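Local coordinates for AP endonuclease, family protein 2 (Mycobacterium smegmatis, PDB 5TNV) that binds a magnesium ion in a xylose isomerase-like TIM barrel and may act as an endonuclease, although its reaction remains uncertain, at residues A31-F36 with Q57-V61; V76-A80 with R125-L129; G141-A145 with G161-D165; P222-V228 with M240-L245; L272-Y276 with E312-I317. One frame throughout, in Å; residues are numbered along the deposited sequence.

The five contacts follow one another along the chain, each loop closing before the next opens, so none nests in or crosses another. Contact 1 lies in the first beta-alpha-beta unit, setting the end of strand 29-32 against helix 51-63. Contact 2 spans a longer loop, from the residues after strand 68-70 to helix 116-133. Contact 3 brings together the two ends of the excursion between strand 137-141 and helix 169-185. Contact 4, the shortest closure, backs the metal ligand D223 with helix 237-244. Contact 5 joins the turn after strand 266-272 to the C-terminal helix 306-325, where neighbouring subunits also meet. Contacts 2 and 4 lie on opposite sides of the chain's centre, about 28 Å apart between centres.

Contact 1. Residues A31-F36 with Q57-V61; sequences ANMLGF and QLRQV
F36 lays its ring against Q57, Q60 and V61 within the first beta-alpha-beta unit of the TIM barrel, made of strand 29-32, helix 51-63 and strand 68-70. Q57 CB comes over one face in a CH-pi contact, 4.2 Å from the centroid of the F36 ring and displaced toward its rim. From there the extended glutamine chain slides past the phenylalanine in the opposite direction, and its amide is turned 59° from the ring plane, so the two do not stack. Glutamine suits this place because its methylenes serve the aromatic face while OE1 reaches a hydrogen bond with W75 NE1. At the ring edge stand Q60 NE2 and the V61 methyl CG2, the latter 3.8 Å from F36 CE2.

The branched V61 divides its two methyls among three neighbours. Its CG1 lies anti to the backbone N (chi1 178°) and meets A31 CB at 3.6 Å, a separation that the small alanine permits between strand and helix. Its CG2 turns instead to F36 and to M33 SD, 3.8 Å away. M33 is bent at both chi2 and chi3, a fold open to an unbranched thioether, and its CE arrives at about a right angle to L58, 4.0 Å from L58 CD2.

Further out, I69 of strand 68-70 packs on M33, L58 and V61, and L307 of helix 306-325 on F36, Q60 and V61. Just ahead of F36 an Asx turn shapes the backbone: N32 OD1 accepts from L34 N at 2.9 Å.

Contact 2. Residues V76-A80 with R125-L129; sequences VPLAA and RLIDL
R125 and A79 make the one direct hydrogen bond between these segments: R125 NE gives its proton to A79 O at 2.9 Å. The bond is bent, 139° at the hydrogen, yet it uses a lone pair in the plane of the carbonyl; the oxygen in turn sits 27° out of the guanidinium plane. The long arginine chain turns at chi3 (64°), which brings NE back to the loop.

A water-mediated link runs beside it. Water 1 lies at the guanidinium edge, in its plane, accepts from R125 NH2 at 2.8 Å and donates to L78 O. One guanidinium thereby serves two successive carbonyls, which arginine can do because its N-H groups point along several edges of a rigid plane.

In the fold, the contact joins neighbouring units. Residues 76-80 belong to the loop after strand 68-70 of the TIM barrel, and helix 116-133 follows the next strand, 99-104, so consecutive beta-alpha units meet here.

Apolar packing accompanies the polar links. L126 CD2 reaches A79 CB at 4.0 Å, and alanine's short side chain lets the two backbones approach closely, with A79 CA 5.7 Å from R125 CA. L129 CD1 approaches L78, 3.7 Å from L78 O and 4.2 Å from L78 CB. L78 itself carries the hydrophobic side of the loop onto I86 and F89 of helix 83-95. The loop residues are held in a tight turn by A80 N, which donates to P77 O at 2.9 Å.

Contact 3. Residues G141-A145 with G161-D165; sequences GFMQA and GHVDD
The imidazole of H162 carries the amide of Q144 on one face and D164 OD1 at its edge. Amide and ring planes are only 16° apart and stack, Q144 CD standing 3.4 Å above the ring plane and offset toward the rim. Q144 CG is more central, making a CH-pi contact 3.7 Å from the centroid of the H162 ring. Glutamine fits because it offers both a methylene and a flat group to an aromatic face. In the ring plane, H162 NE2 donates to D164 OD1 at 2.9 Å along a nearly straight line (165°), although the carboxylate receives it from above its own plane.

F142 and D164 cross at about a right angle, with F142 CB 3.3 Å from D164 OD2. OD2 accepts a hydrogen bond from Y199 N, and Y199 meets the F142 ring edge-to-face.

Water 2 donates to F142 O and D164 OD1 and accepts from Q144 NE2, while water 3 bridges A145 O and H162 N. These two loops of the TIM barrel, flanking helix 148-152, are thus joined chiefly through polar groups and solvent. The aspartate, with both oxygens engaged, together with the stacked amide should hold the imidazole's rotation, and it probably polarises the ring.

Contact 4. Residues P222-V228 with M240-L245; sequences PDLGNLV and MYAKVL
L224 lies over one face of the Y241 ring, the two side chains sliding past each other in opposite directions. L224 CD1 stands over the middle of the ring, 3.5 Å from the Y241 centroid and only 6° off the normal, a close CH-pi contact for which a slim methyl branch is well suited. The place is the C-terminal end of strand 218-221 in the TIM barrel, where D223 directs its CB away from helix 237-244 and binds the magnesium ion through OD2, together with E193 and H252. D223 OD1 has a salt bridge to K254.

P222 crosses Y241 at about a right angle, and its compact ring lets CB meet V244 CG2 at 3.6 Å. Beyond it, P222 CG touches L245 CD2 at 4.1 Å. The tyrosine hydroxyl is hydrogen-bonded to Y281 OH and W251 NE1, so the buried oxygen is well provided for.

M240 and L224 likewise pass in opposite directions, M240 CB lying 3.6 Å from L224 CD1. A bend at chi3 (-74°) then turns the flexible end of M240 obliquely across V228, bringing M240 CE within 4.1 Å of V228 CG2. D223 is the centre of an inverse gamma turn, and in the helical turn that follows L224 O accepts from both L227 N and V228 N at 3.0 Å.

Contact 5. Residues L272-Y276 with E312-I317; sequences LPLKY and ENREYI
N313 reaches from helix 306-325 to the backbone of the turn, its OD1 accepting from L274 N at 2.9 Å. The bond is fairly straight at the hydrogen (164°), but the donor stands above the amide's carbonyl plane, not on a lone pair. Water 5 donates to the same oxygen and accepts from K275 N, while N313 ND2 donates to water 4, which in turn donates to L272 O. Asparagine suits this buried spot because one short side chain both accepts and donates.

L274 keeps CG anti to its carbonyl carbon, which sends the branch obliquely across the side chains of N313, Y316 and I317. L274 CG comes within 3.4 Å of N313 CG, and CD1 wedges in between Y316 and I317, at 3.7 Å from both Y316 CD2 and I317 CG1. K275 differs, with CG anti to the backbone N (chi1 -167°). A later bend at chi3 (-66°) carries its aliphatic chain at a slant across the Y316 ring, so that K275 CE lies 3.6 Å from Y316 CD1, and K275 N sits over a face of that ring.

The polar ends of K275, E312 and Y316 reach other subunits. Between chains, K275 NZ forms a salt bridge with E312 of the third subunit, whose OE1 also bonds Y276 OH; Y316 OH goes to D305 of that subunit. The extended E312 makes the matching bonds to K275 and Y276 of the second subunit. The cyclic repetition of these bonds marks a trimer interface, built where the turn after strand 266-272 packs on the C-terminal helix of the TIM barrel.

Contact 1. Residues A31-F36 with Q57-V61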
# COMPACT_ATOMS: atom_id res chain seq x y z
N ALA A 31 13.34 -9.60 -12.92
CA ALA A 31 12.60 -10.28 -11.86
C ALA A 31 13.51 -11.25 -11.13
O ALA A 31 14.04 -12.21 -11.75
CB ALA A 31 11.41 -11.03 -12.41
N ASN A 32 13.69 -11.10 -9.84
CA ASN A 32 14.43 -12.08 -9.04
C ASN A 32 13.58 -13.32 -8.87
O ASN A 32 12.43 -13.19 -8.49
CB ASN A 32 14.74 -11.44 -7.68
CG ASN A 32 15.67 -12.22 -6.80
OD1 ASN A 32 15.25 -13.30 -6.36
ND2 ASN A 32 16.85 -11.74 -6.50
N MET A 33 14.13 -14.52 -9.16
CA MET A 33 13.36 -15.77 -9.13
C MET A 33 13.34 -16.48 -7.77
O MET A 33 12.76 -17.55 -7.68
CB MET A 33 13.92 -16.73 -10.20
CG MET A 33 13.80 -16.17 -11.61
SD MET A 33 12.10 -15.97 -12.21
CE MET A 33 11.69 -17.68 -12.58
N LEU A 34 13.92 -15.89 -6.73
CA LEU A 34 14.05 -16.64 -5.47
C LEU A 34 12.65 -16.98 -4.92
O LEU A 34 12.53 -18.03 -4.24
CB LEU A 34 14.94 -15.96 -4.49
CG LEU A 34 14.57 -14.86 -3.67
CD1 LEU A 34 13.77 -15.26 -2.44
CD2 LEU A 34 15.86 -14.28 -3.07
N GLY A 35 11.61 -16.19 -5.17
CA GLY A 35 10.32 -16.50 -4.64
C GLY A 35 9.73 -17.78 -5.14
O GLY A 35 8.79 -18.31 -4.49
N PHE A 36 10.21 -18.33 -6.25
CA PHE A 36 9.76 -19.65 -6.69
C PHE A 36 10.34 -20.77 -5.85
O PHE A 36 9.79 -21.88 -5.86
CB PHE A 36 10.09 -19.88 -8.17
CG PHE A 36 9.22 -19.04 -9.11
CD1 PHE A 36 7.93 -19.42 -9.41
CD2 PHE A 36 9.69 -17.89 -9.67
CE1 PHE A 36 7.13 -18.64 -10.25
CE2 PHE A 36 8.91 -17.09 -10.51
CZ PHE A 36 7.60 -17.49 -10.82
N GLN A 57 6.84 -21.57 -14.90
CA GLN A 57 7.25 -20.57 -13.89
C GLN A 57 7.71 -19.31 -14.60
O GLN A 57 7.25 -18.20 -14.26
CB GLN A 57 8.34 -21.15 -12.99
CG GLN A 57 7.87 -22.30 -12.16
CD GLN A 57 9.00 -22.94 -11.37
OE1 GLN A 57 10.07 -23.22 -11.93
NE2 GLN A 57 8.77 -23.14 -10.08
N LEU A 58 8.58 -19.44 -15.59
CA LEU A 58 9.06 -18.32 -16.39
C LEU A 58 7.87 -17.57 -17.04
O LEU A 58 7.86 -16.34 -17.10
CB LEU A 58 10.01 -18.82 -17.43
CG LEU A 58 11.38 -19.25 -16.92
CD1 LEU A 58 12.07 -20.14 -17.94
CD2 LEU A 58 12.24 -18.03 -16.54
N ARG A 59 6.89 -18.32 -17.50
CA ARG A 59 5.72 -17.72 -18.18
C ARG A 59 5.00 -16.75 -17.25
O ARG A 59 4.50 -15.71 -17.71
CB ARG A 59 4.78 -18.82 -18.62
CG ARG A 59 3.69 -18.37 -19.58
CD ARG A 59 2.91 -19.56 -20.12
NE ARG A 59 3.82 -20.44 -20.88
CZ ARG A 59 3.62 -21.74 -21.07
NH1 ARG A 59 2.52 -22.33 -20.65
NH2 ARG A 59 4.51 -22.44 -21.74
N GLN A 60 4.88 -17.09 -15.97
CA GLN A 60 4.21 -16.20 -15.03
C GLN A 60 4.91 -14.85 -14.96
O GLN A 60 4.26 -13.81 -14.74
CB GLN A 60 4.17 -16.82 -13.63
CG GLN A 60 3.27 -18.05 -13.55
CD GLN A 60 3.21 -18.55 -12.14
OE1 GLN A 60 2.76 -17.85 -11.23
NE2 GLN A 60 3.70 -19.75 -11.91
N VAL A 61 6.23 -14.86 -15.06
CA VAL A 61 7.06 -13.66 -15.01
C VAL A 61 6.85 -12.84 -16.28
O VAL A 61 6.62 -11.62 -16.23
CB VAL A 61 8.52 -14.08 -14.79
CG1 VAL A 61 9.40 -12.85 -14.79
CG2 VAL A 61 8.67 -14.86 -13.52

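Contact 2. Residues V76-A80 with R125-L129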
# COMPACT_ATOMS: atom_id res chain seq x y z
N VAL A 76 16.36 -22.79 -10.11
CA VAL A 76 17.13 -23.75 -10.90
C VAL A 76 18.62 -23.46 -10.69
O VAL A 76 19.05 -22.33 -10.98
CB VAL A 76 16.74 -23.66 -12.38
CG1 VAL A 76 17.64 -24.56 -13.21
CG2 VAL A 76 15.27 -23.96 -12.63
N PRO A 77 19.40 -24.42 -10.21
CA PRO A 77 20.80 -24.15 -9.88
C PRO A 77 21.67 -24.29 -11.11
O PRO A 77 22.19 -25.41 -11.40
CB PRO A 77 21.11 -25.17 -8.82
CG PRO A 77 20.27 -26.36 -9.23
CD PRO A 77 19.01 -25.75 -9.74
N LEU A 78 21.88 -23.21 -11.82
CA LEU A 78 22.61 -23.26 -13.08
C LEU A 78 24.03 -23.80 -12.91
O LEU A 78 24.52 -24.49 -13.80
CB LEU A 78 22.63 -21.90 -13.78
CG LEU A 78 21.26 -21.34 -14.15
CD1 LEU A 78 21.41 -19.97 -14.79
CD2 LEU A 78 20.47 -22.24 -15.08
N ALA A 79 24.69 -23.49 -11.80
CA ALA A 79 26.04 -23.97 -11.60
C ALA A 79 26.10 -25.50 -11.49
O ALA A 79 27.15 -26.08 -11.70
CB ALA A 79 26.64 -23.29 -10.37
N ALA A 80 25.01 -26.13 -11.11
CA ALA A 80 24.93 -27.57 -10.88
C ALA A 80 24.44 -28.36 -12.08
O ALA A 80 24.60 -29.56 -12.10
CB ALA A 80 24.03 -27.87 -9.68
N ARG A 125 31.84 -20.68 -11.55
CA ARG A 125 31.03 -21.30 -12.61
C ARG A 125 30.00 -20.31 -13.16
O ARG A 125 29.77 -20.23 -14.38
CB ARG A 125 30.39 -22.56 -12.12
CG ARG A 125 31.28 -23.74 -11.95
CD ARG A 125 30.59 -25.06 -11.63
NE ARG A 125 29.76 -25.44 -12.75
CZ ARG A 125 30.16 -25.99 -13.89
NH1 ARG A 125 31.47 -26.23 -14.02
NH2 ARG A 125 29.27 -26.28 -14.84
N LEU A 126 29.35 -19.57 -12.25
CA LEU A 126 28.36 -18.57 -12.68
C LEU A 126 29.00 -17.44 -13.48
O LEU A 126 28.39 -16.94 -14.44
CB LEU A 126 27.58 -18.06 -11.49
CG LEU A 126 26.71 -19.09 -10.77
CD1 LEU A 126 26.10 -18.49 -9.52
CD2 LEU A 126 25.60 -19.61 -11.67
N ILE A 127 30.22 -17.04 -13.15
CA ILE A 127 30.95 -16.05 -13.94
C ILE A 127 31.22 -16.56 -15.34
O ILE A 127 31.16 -15.77 -16.28
CB ILE A 127 32.20 -15.58 -13.18
CG1 ILE A 127 31.83 -14.78 -11.93
CG2 ILE A 127 33.14 -14.80 -14.11
CD1 ILE A 127 32.97 -14.49 -10.99
N ASP A 128 31.52 -17.85 -15.52
CA ASP A 128 31.62 -18.40 -16.86
C ASP A 128 30.31 -18.54 -17.59
O ASP A 128 30.27 -18.31 -18.79
CB ASP A 128 32.35 -19.78 -16.81
CG ASP A 128 33.84 -19.58 -16.67
OD1 ASP A 128 34.44 -18.57 -17.12
OD2 ASP A 128 34.47 -20.49 -16.10
N LEU A 129 29.22 -18.84 -16.88
CA LEU A 129 27.92 -18.95 -17.52
C LEU A 129 27.33 -17.62 -17.92
O LEU A 129 26.62 -17.51 -18.96
CB LEU A 129 26.92 -19.70 -16.59
CG LEU A 129 27.17 -21.21 -16.52
CD1 LEU A 129 26.53 -21.82 -15.29
CD2 LEU A 129 26.65 -21.87 -17.79
O HOH W 1 26.52 -25.82 -15.15

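Contact 3. Residues G141-A145 with G161-D165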
# COMPACT_ATOMS: atom_id res chain seq x y z
N GLY A 141 26.87 -12.10 -1.66
CA GLY A 141 26.82 -11.42 -0.40
C GLY A 141 27.24 -12.35 0.73
O GLY A 141 27.60 -13.50 0.51
N PHE A 142 27.17 -11.82 1.94
CA PHE A 142 27.70 -12.53 3.10
C PHE A 142 26.62 -13.03 4.03
O PHE A 142 26.90 -13.65 5.07
CB PHE A 142 28.72 -11.63 3.81
CG PHE A 142 29.91 -11.30 2.92
CD1 PHE A 142 30.81 -12.30 2.54
CD2 PHE A 142 30.12 -10.02 2.42
CE1 PHE A 142 31.86 -12.03 1.69
CE2 PHE A 142 31.21 -9.77 1.59
CZ PHE A 142 32.07 -10.76 1.24
N MET A 143 25.34 -12.83 3.66
CA MET A 143 24.25 -13.49 4.36
C MET A 143 24.47 -15.01 4.30
O MET A 143 25.05 -15.56 3.35
CB MET A 143 22.87 -13.11 3.80
CG MET A 143 22.70 -13.33 2.31
SD MET A 143 23.19 -11.84 1.37
CE MET A 143 23.13 -12.47 -0.29
N GLN A 144 23.98 -15.69 5.32
CA GLN A 144 24.06 -17.15 5.43
C GLN A 144 22.69 -17.72 5.78
O GLN A 144 21.70 -16.99 5.80
CB GLN A 144 25.15 -17.62 6.41
CG GLN A 144 26.53 -17.16 6.03
CD GLN A 144 27.64 -17.79 6.80
OE1 GLN A 144 27.44 -18.78 7.53
NE2 GLN A 144 28.85 -17.28 6.65
N ALA A 145 22.59 -19.03 6.03
CA ALA A 145 21.30 -19.65 6.30
C ALA A 145 20.58 -18.91 7.45
O ALA A 145 21.20 -18.46 8.42
CB ALA A 145 21.47 -21.07 6.73
N GLY A 161 20.46 -13.24 13.22
CA GLY A 161 20.91 -14.57 12.84
C GLY A 161 22.41 -14.61 12.71
O GLY A 161 23.16 -14.21 13.62
N HIS A 162 22.92 -15.07 11.57
CA HIS A 162 24.35 -15.08 11.30
C HIS A 162 24.92 -13.65 11.43
O HIS A 162 24.38 -12.67 10.92
CB HIS A 162 24.60 -15.56 9.85
CG HIS A 162 26.02 -15.32 9.40
ND1 HIS A 162 27.05 -16.08 9.89
CD2 HIS A 162 26.50 -14.38 8.55
CE1 HIS A 162 28.13 -15.59 9.32
NE2 HIS A 162 27.85 -14.56 8.52
N VAL A 163 26.08 -13.58 12.05
CA VAL A 163 26.89 -12.37 12.15
C VAL A 163 28.28 -12.73 11.63
O VAL A 163 28.85 -13.73 12.08
CB VAL A 163 26.99 -11.78 13.57
CG1 VAL A 163 27.83 -10.52 13.58
CG2 VAL A 163 25.61 -11.56 14.17
N ASP A 164 28.82 -11.97 10.69
CA ASP A 164 30.14 -12.34 10.15
C ASP A 164 31.19 -12.40 11.23
O ASP A 164 31.24 -11.66 12.21
CB ASP A 164 30.54 -11.41 9.01
CG ASP A 164 30.09 -11.85 7.63
OD1 ASP A 164 30.04 -13.07 7.39
OD2 ASP A 164 29.84 -10.94 6.81
N ASP A 165 32.13 -13.34 10.99
CA ASP A 165 33.28 -13.54 11.85
C ASP A 165 34.39 -12.55 11.50
O ASP A 165 34.92 -12.58 10.36
CB ASP A 165 33.79 -14.97 11.63
CG ASP A 165 34.94 -15.41 12.54
OD1 ASP A 165 35.56 -14.51 13.17
OD2 ASP A 165 35.25 -16.62 12.57
O HOH W 2 29.35 -14.70 5.33
O HOH W 3 21.09 -15.74 9.28

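Contact 4. Residues P222-V228 with M240-L245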
# COMPACT_ATOMS: atom_id res chain seq x y z
N PRO A 222 23.67 -1.85 -3.45
CA PRO A 222 23.14 -1.14 -2.31
C PRO A 222 21.67 -1.54 -2.05
O PRO A 222 20.75 -0.75 -2.27
CB PRO A 222 23.30 0.33 -2.69
CG PRO A 222 23.06 0.33 -4.17
CD PRO A 222 23.69 -0.96 -4.65
N ASP A 223 21.48 -2.77 -1.56
CA ASP A 223 20.14 -3.32 -1.30
C ASP A 223 19.68 -2.77 0.05
O ASP A 223 19.56 -3.52 1.03
CB ASP A 223 20.18 -4.82 -1.34
CG ASP A 223 18.82 -5.49 -1.28
OD1 ASP A 223 17.77 -4.79 -1.18
OD2 ASP A 223 18.79 -6.75 -1.34
N LEU A 224 19.45 -1.46 0.10
CA LEU A 224 19.25 -0.81 1.40
C LEU A 224 17.87 -1.09 1.96
O LEU A 224 17.67 -0.84 3.17
CB LEU A 224 19.58 0.68 1.35
CG LEU A 224 21.00 1.02 0.92
CD1 LEU A 224 21.29 2.49 1.14
CD2 LEU A 224 22.03 0.15 1.59
N GLY A 225 16.95 -1.64 1.21
CA GLY A 225 15.75 -2.18 1.82
C GLY A 225 16.08 -3.20 2.93
O GLY A 225 15.34 -3.28 3.90
N ASN A 226 17.17 -3.94 2.77
CA ASN A 226 17.57 -4.88 3.79
C ASN A 226 17.76 -4.19 5.16
O ASN A 226 17.53 -4.81 6.20
CB ASN A 226 18.86 -5.59 3.42
CG ASN A 226 18.72 -6.54 2.26
OD1 ASN A 226 17.60 -7.03 1.98
ND2 ASN A 226 19.81 -6.84 1.59
N LEU A 227 18.23 -2.96 5.15
CA LEU A 227 18.47 -2.17 6.34
C LEU A 227 17.27 -1.41 6.79
O LEU A 227 16.98 -1.31 8.02
CB LEU A 227 19.67 -1.24 6.15
CG LEU A 227 20.99 -1.91 5.73
CD1 LEU A 227 22.10 -0.89 5.71
CD2 LEU A 227 21.32 -3.11 6.59
N VAL A 228 16.50 -0.77 5.88
CA VAL A 228 15.36 0.06 6.23
C VAL A 228 14.30 -0.74 6.98
O VAL A 228 13.57 -0.18 7.83
CB VAL A 228 14.80 0.71 4.94
CG1 VAL A 228 13.44 1.33 5.13
CG2 VAL A 228 15.81 1.70 4.36
N MET A 240 22.11 7.36 3.38
CA MET A 240 22.80 6.09 3.15
C MET A 240 23.07 5.87 1.67
O MET A 240 24.17 5.47 1.28
CB MET A 240 21.96 4.92 3.68
CG MET A 240 21.70 4.95 5.21
SD MET A 240 21.20 3.35 5.86
CE MET A 240 19.52 3.19 5.27
N TYR A 241 22.08 6.11 0.81
CA TYR A 241 22.25 5.93 -0.62
C TYR A 241 23.28 6.88 -1.19
O TYR A 241 24.07 6.49 -2.03
CB TYR A 241 20.92 6.05 -1.35
CG TYR A 241 20.15 4.75 -1.49
CD1 TYR A 241 20.69 3.69 -2.23
CD2 TYR A 241 18.89 4.56 -0.93
CE1 TYR A 241 20.05 2.50 -2.39
CE2 TYR A 241 18.23 3.35 -1.09
CZ TYR A 241 18.80 2.33 -1.83
OH TYR A 241 18.19 1.10 -2.04
N ALA A 242 23.33 8.14 -0.72
CA ALA A 242 24.35 9.04 -1.21
C ALA A 242 25.77 8.52 -0.94
O ALA A 242 26.68 8.74 -1.74
CB ALA A 242 24.17 10.45 -0.56
N LYS A 243 25.96 7.82 0.15
CA LYS A 243 27.28 7.31 0.46
C LYS A 243 27.67 6.17 -0.48
O LYS A 243 28.84 6.08 -0.82
CB LYS A 243 27.32 6.82 1.91
CG LYS A 243 27.45 7.85 2.97
CD LYS A 243 27.56 7.17 4.34
CE LYS A 243 27.74 8.33 5.27
NZ LYS A 243 27.95 7.77 6.62
N VAL A 244 26.75 5.25 -0.72
CA VAL A 244 27.12 4.01 -1.40
C VAL A 244 26.90 4.02 -2.91
O VAL A 244 27.57 3.26 -3.63
CB VAL A 244 26.46 2.77 -0.76
CG1 VAL A 244 26.98 2.57 0.67
CG2 VAL A 244 24.95 2.85 -0.79
N LEU A 245 25.99 4.85 -3.44
CA LEU A 245 25.76 4.86 -4.88
C LEU A 245 27.00 5.13 -5.71
O LEU A 245 27.10 4.51 -6.80
CB LEU A 245 24.62 5.81 -5.23
CG LEU A 245 23.23 5.24 -4.95
CD1 LEU A 245 22.19 6.34 -5.06
CD2 LEU A 245 22.88 4.08 -5.88

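Contact 5. Residues L272-Y276 with E312-I317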
# COMPACT_ATOMS: atom_id res chain seq x y z
N LEU A 272 6.49 -3.17 0.89
CA LEU A 272 5.55 -2.46 0.06
C LEU A 272 6.18 -2.18 -1.30
O LEU A 272 7.42 -2.14 -1.40
CB LEU A 272 5.16 -1.11 0.66
CG LEU A 272 4.24 -1.15 1.89
CD1 LEU A 272 4.09 0.26 2.44
CD2 LEU A 272 2.89 -1.74 1.55
N PRO A 273 5.36 -1.92 -2.34
CA PRO A 273 5.90 -1.39 -3.60
C PRO A 273 6.86 -0.23 -3.39
O PRO A 273 6.74 0.56 -2.44
CB PRO A 273 4.65 -0.94 -4.34
CG PRO A 273 3.56 -1.88 -3.83
CD PRO A 273 3.91 -2.09 -2.38
N LEU A 274 7.80 -0.09 -4.33
CA LEU A 274 8.70 1.03 -4.33
C LEU A 274 7.98 2.37 -4.10
O LEU A 274 8.48 3.20 -3.33
CB LEU A 274 9.53 1.15 -5.62
CG LEU A 274 10.44 -0.04 -5.95
CD1 LEU A 274 11.21 0.25 -7.23
CD2 LEU A 274 11.37 -0.40 -4.81
N LYS A 275 6.86 2.59 -4.78
CA LYS A 275 6.17 3.87 -4.72
C LYS A 275 5.66 4.24 -3.32
O LYS A 275 5.40 5.40 -3.07
CB LYS A 275 5.00 3.86 -5.71
CG LYS A 275 4.38 5.25 -5.98
CD LYS A 275 3.29 5.21 -7.02
CE LYS A 275 3.75 4.86 -8.38
NZ LYS A 275 2.69 4.89 -9.40
N TYR A 276 5.43 3.23 -2.47
CA TYR A 276 4.67 3.44 -1.22
C TYR A 276 5.48 3.35 0.04
O TYR A 276 4.94 3.65 1.12
CB TYR A 276 3.49 2.45 -1.13
CG TYR A 276 2.57 2.43 -2.30
CD1 TYR A 276 2.31 3.56 -3.08
CD2 TYR A 276 1.94 1.25 -2.64
CE1 TYR A 276 1.44 3.50 -4.17
CE2 TYR A 276 1.10 1.18 -3.74
CZ TYR A 276 0.84 2.30 -4.50
OH TYR A 276 0.01 2.17 -5.57
N GLU A 312 4.95 -4.63 -10.44
CA GLU A 312 4.61 -3.21 -10.30
C GLU A 312 5.87 -2.38 -10.18
O GLU A 312 5.97 -1.26 -10.75
CB GLU A 312 3.68 -2.98 -9.12
CG GLU A 312 2.29 -3.47 -9.33
CD GLU A 312 1.25 -3.02 -8.32
OE1 GLU A 312 1.60 -2.42 -7.34
OE2 GLU A 312 0.05 -3.32 -8.56
N ASN A 313 6.86 -2.86 -9.43
CA ASN A 313 8.11 -2.14 -9.26
C ASN A 313 8.85 -1.95 -10.56
O ASN A 313 9.45 -0.89 -10.79
CB ASN A 313 8.98 -2.84 -8.22
CG ASN A 313 8.44 -2.70 -6.80
OD1 ASN A 313 7.52 -1.92 -6.53
ND2 ASN A 313 9.05 -3.44 -5.88
N ARG A 314 8.80 -2.94 -11.47
CA ARG A 314 9.45 -2.78 -12.76
C ARG A 314 8.80 -1.63 -13.54
O ARG A 314 9.48 -0.78 -14.11
CB ARG A 314 9.36 -4.08 -13.58
CG ARG A 314 9.75 -3.84 -15.04
CD ARG A 314 9.63 -5.10 -15.91
NE ARG A 314 9.68 -4.70 -17.36
CZ ARG A 314 8.64 -4.19 -17.97
NH1 ARG A 314 7.49 -4.04 -17.41
NH2 ARG A 314 8.81 -3.83 -19.22
N GLU A 315 7.46 -1.61 -13.59
CA GLU A 315 6.77 -0.54 -14.30
C GLU A 315 7.12 0.82 -13.70
O GLU A 315 7.26 1.81 -14.42
CB GLU A 315 5.28 -0.79 -14.32
CG GLU A 315 4.89 -1.94 -15.21
CD GLU A 315 3.42 -2.22 -15.28
OE1 GLU A 315 2.67 -1.54 -14.60
OE2 GLU A 315 3.03 -3.17 -16.02
N TYR A 316 7.21 0.88 -12.37
CA TYR A 316 7.58 2.09 -11.66
C TYR A 316 8.95 2.59 -12.08
O TYR A 316 9.11 3.77 -12.40
CB TYR A 316 7.51 1.78 -10.16
CG TYR A 316 8.03 2.92 -9.30
CD1 TYR A 316 7.16 3.92 -8.92
CD2 TYR A 316 9.34 3.01 -8.87
CE1 TYR A 316 7.56 4.99 -8.15
CE2 TYR A 316 9.74 4.05 -8.07
CZ TYR A 316 8.85 5.05 -7.70
OH TYR A 316 9.28 6.07 -6.89
N ILE A 317 9.94 1.71 -12.04
CA ILE A 317 11.30 2.08 -12.42
C ILE A 317 11.32 2.58 -13.86
O ILE A 317 11.98 3.58 -14.17
CB ILE A 317 12.28 0.91 -12.20
CG1 ILE A 317 12.38 0.53 -10.72
CG2 ILE A 317 13.65 1.20 -12.79
CD1 ILE A 317 13.02 -0.81 -10.48
O HOH W 4 9.43 -3.32 -2.88
O HOH W 5 6.29 0.75 -6.98
O HOH W 6 1.92 0.16 -7.24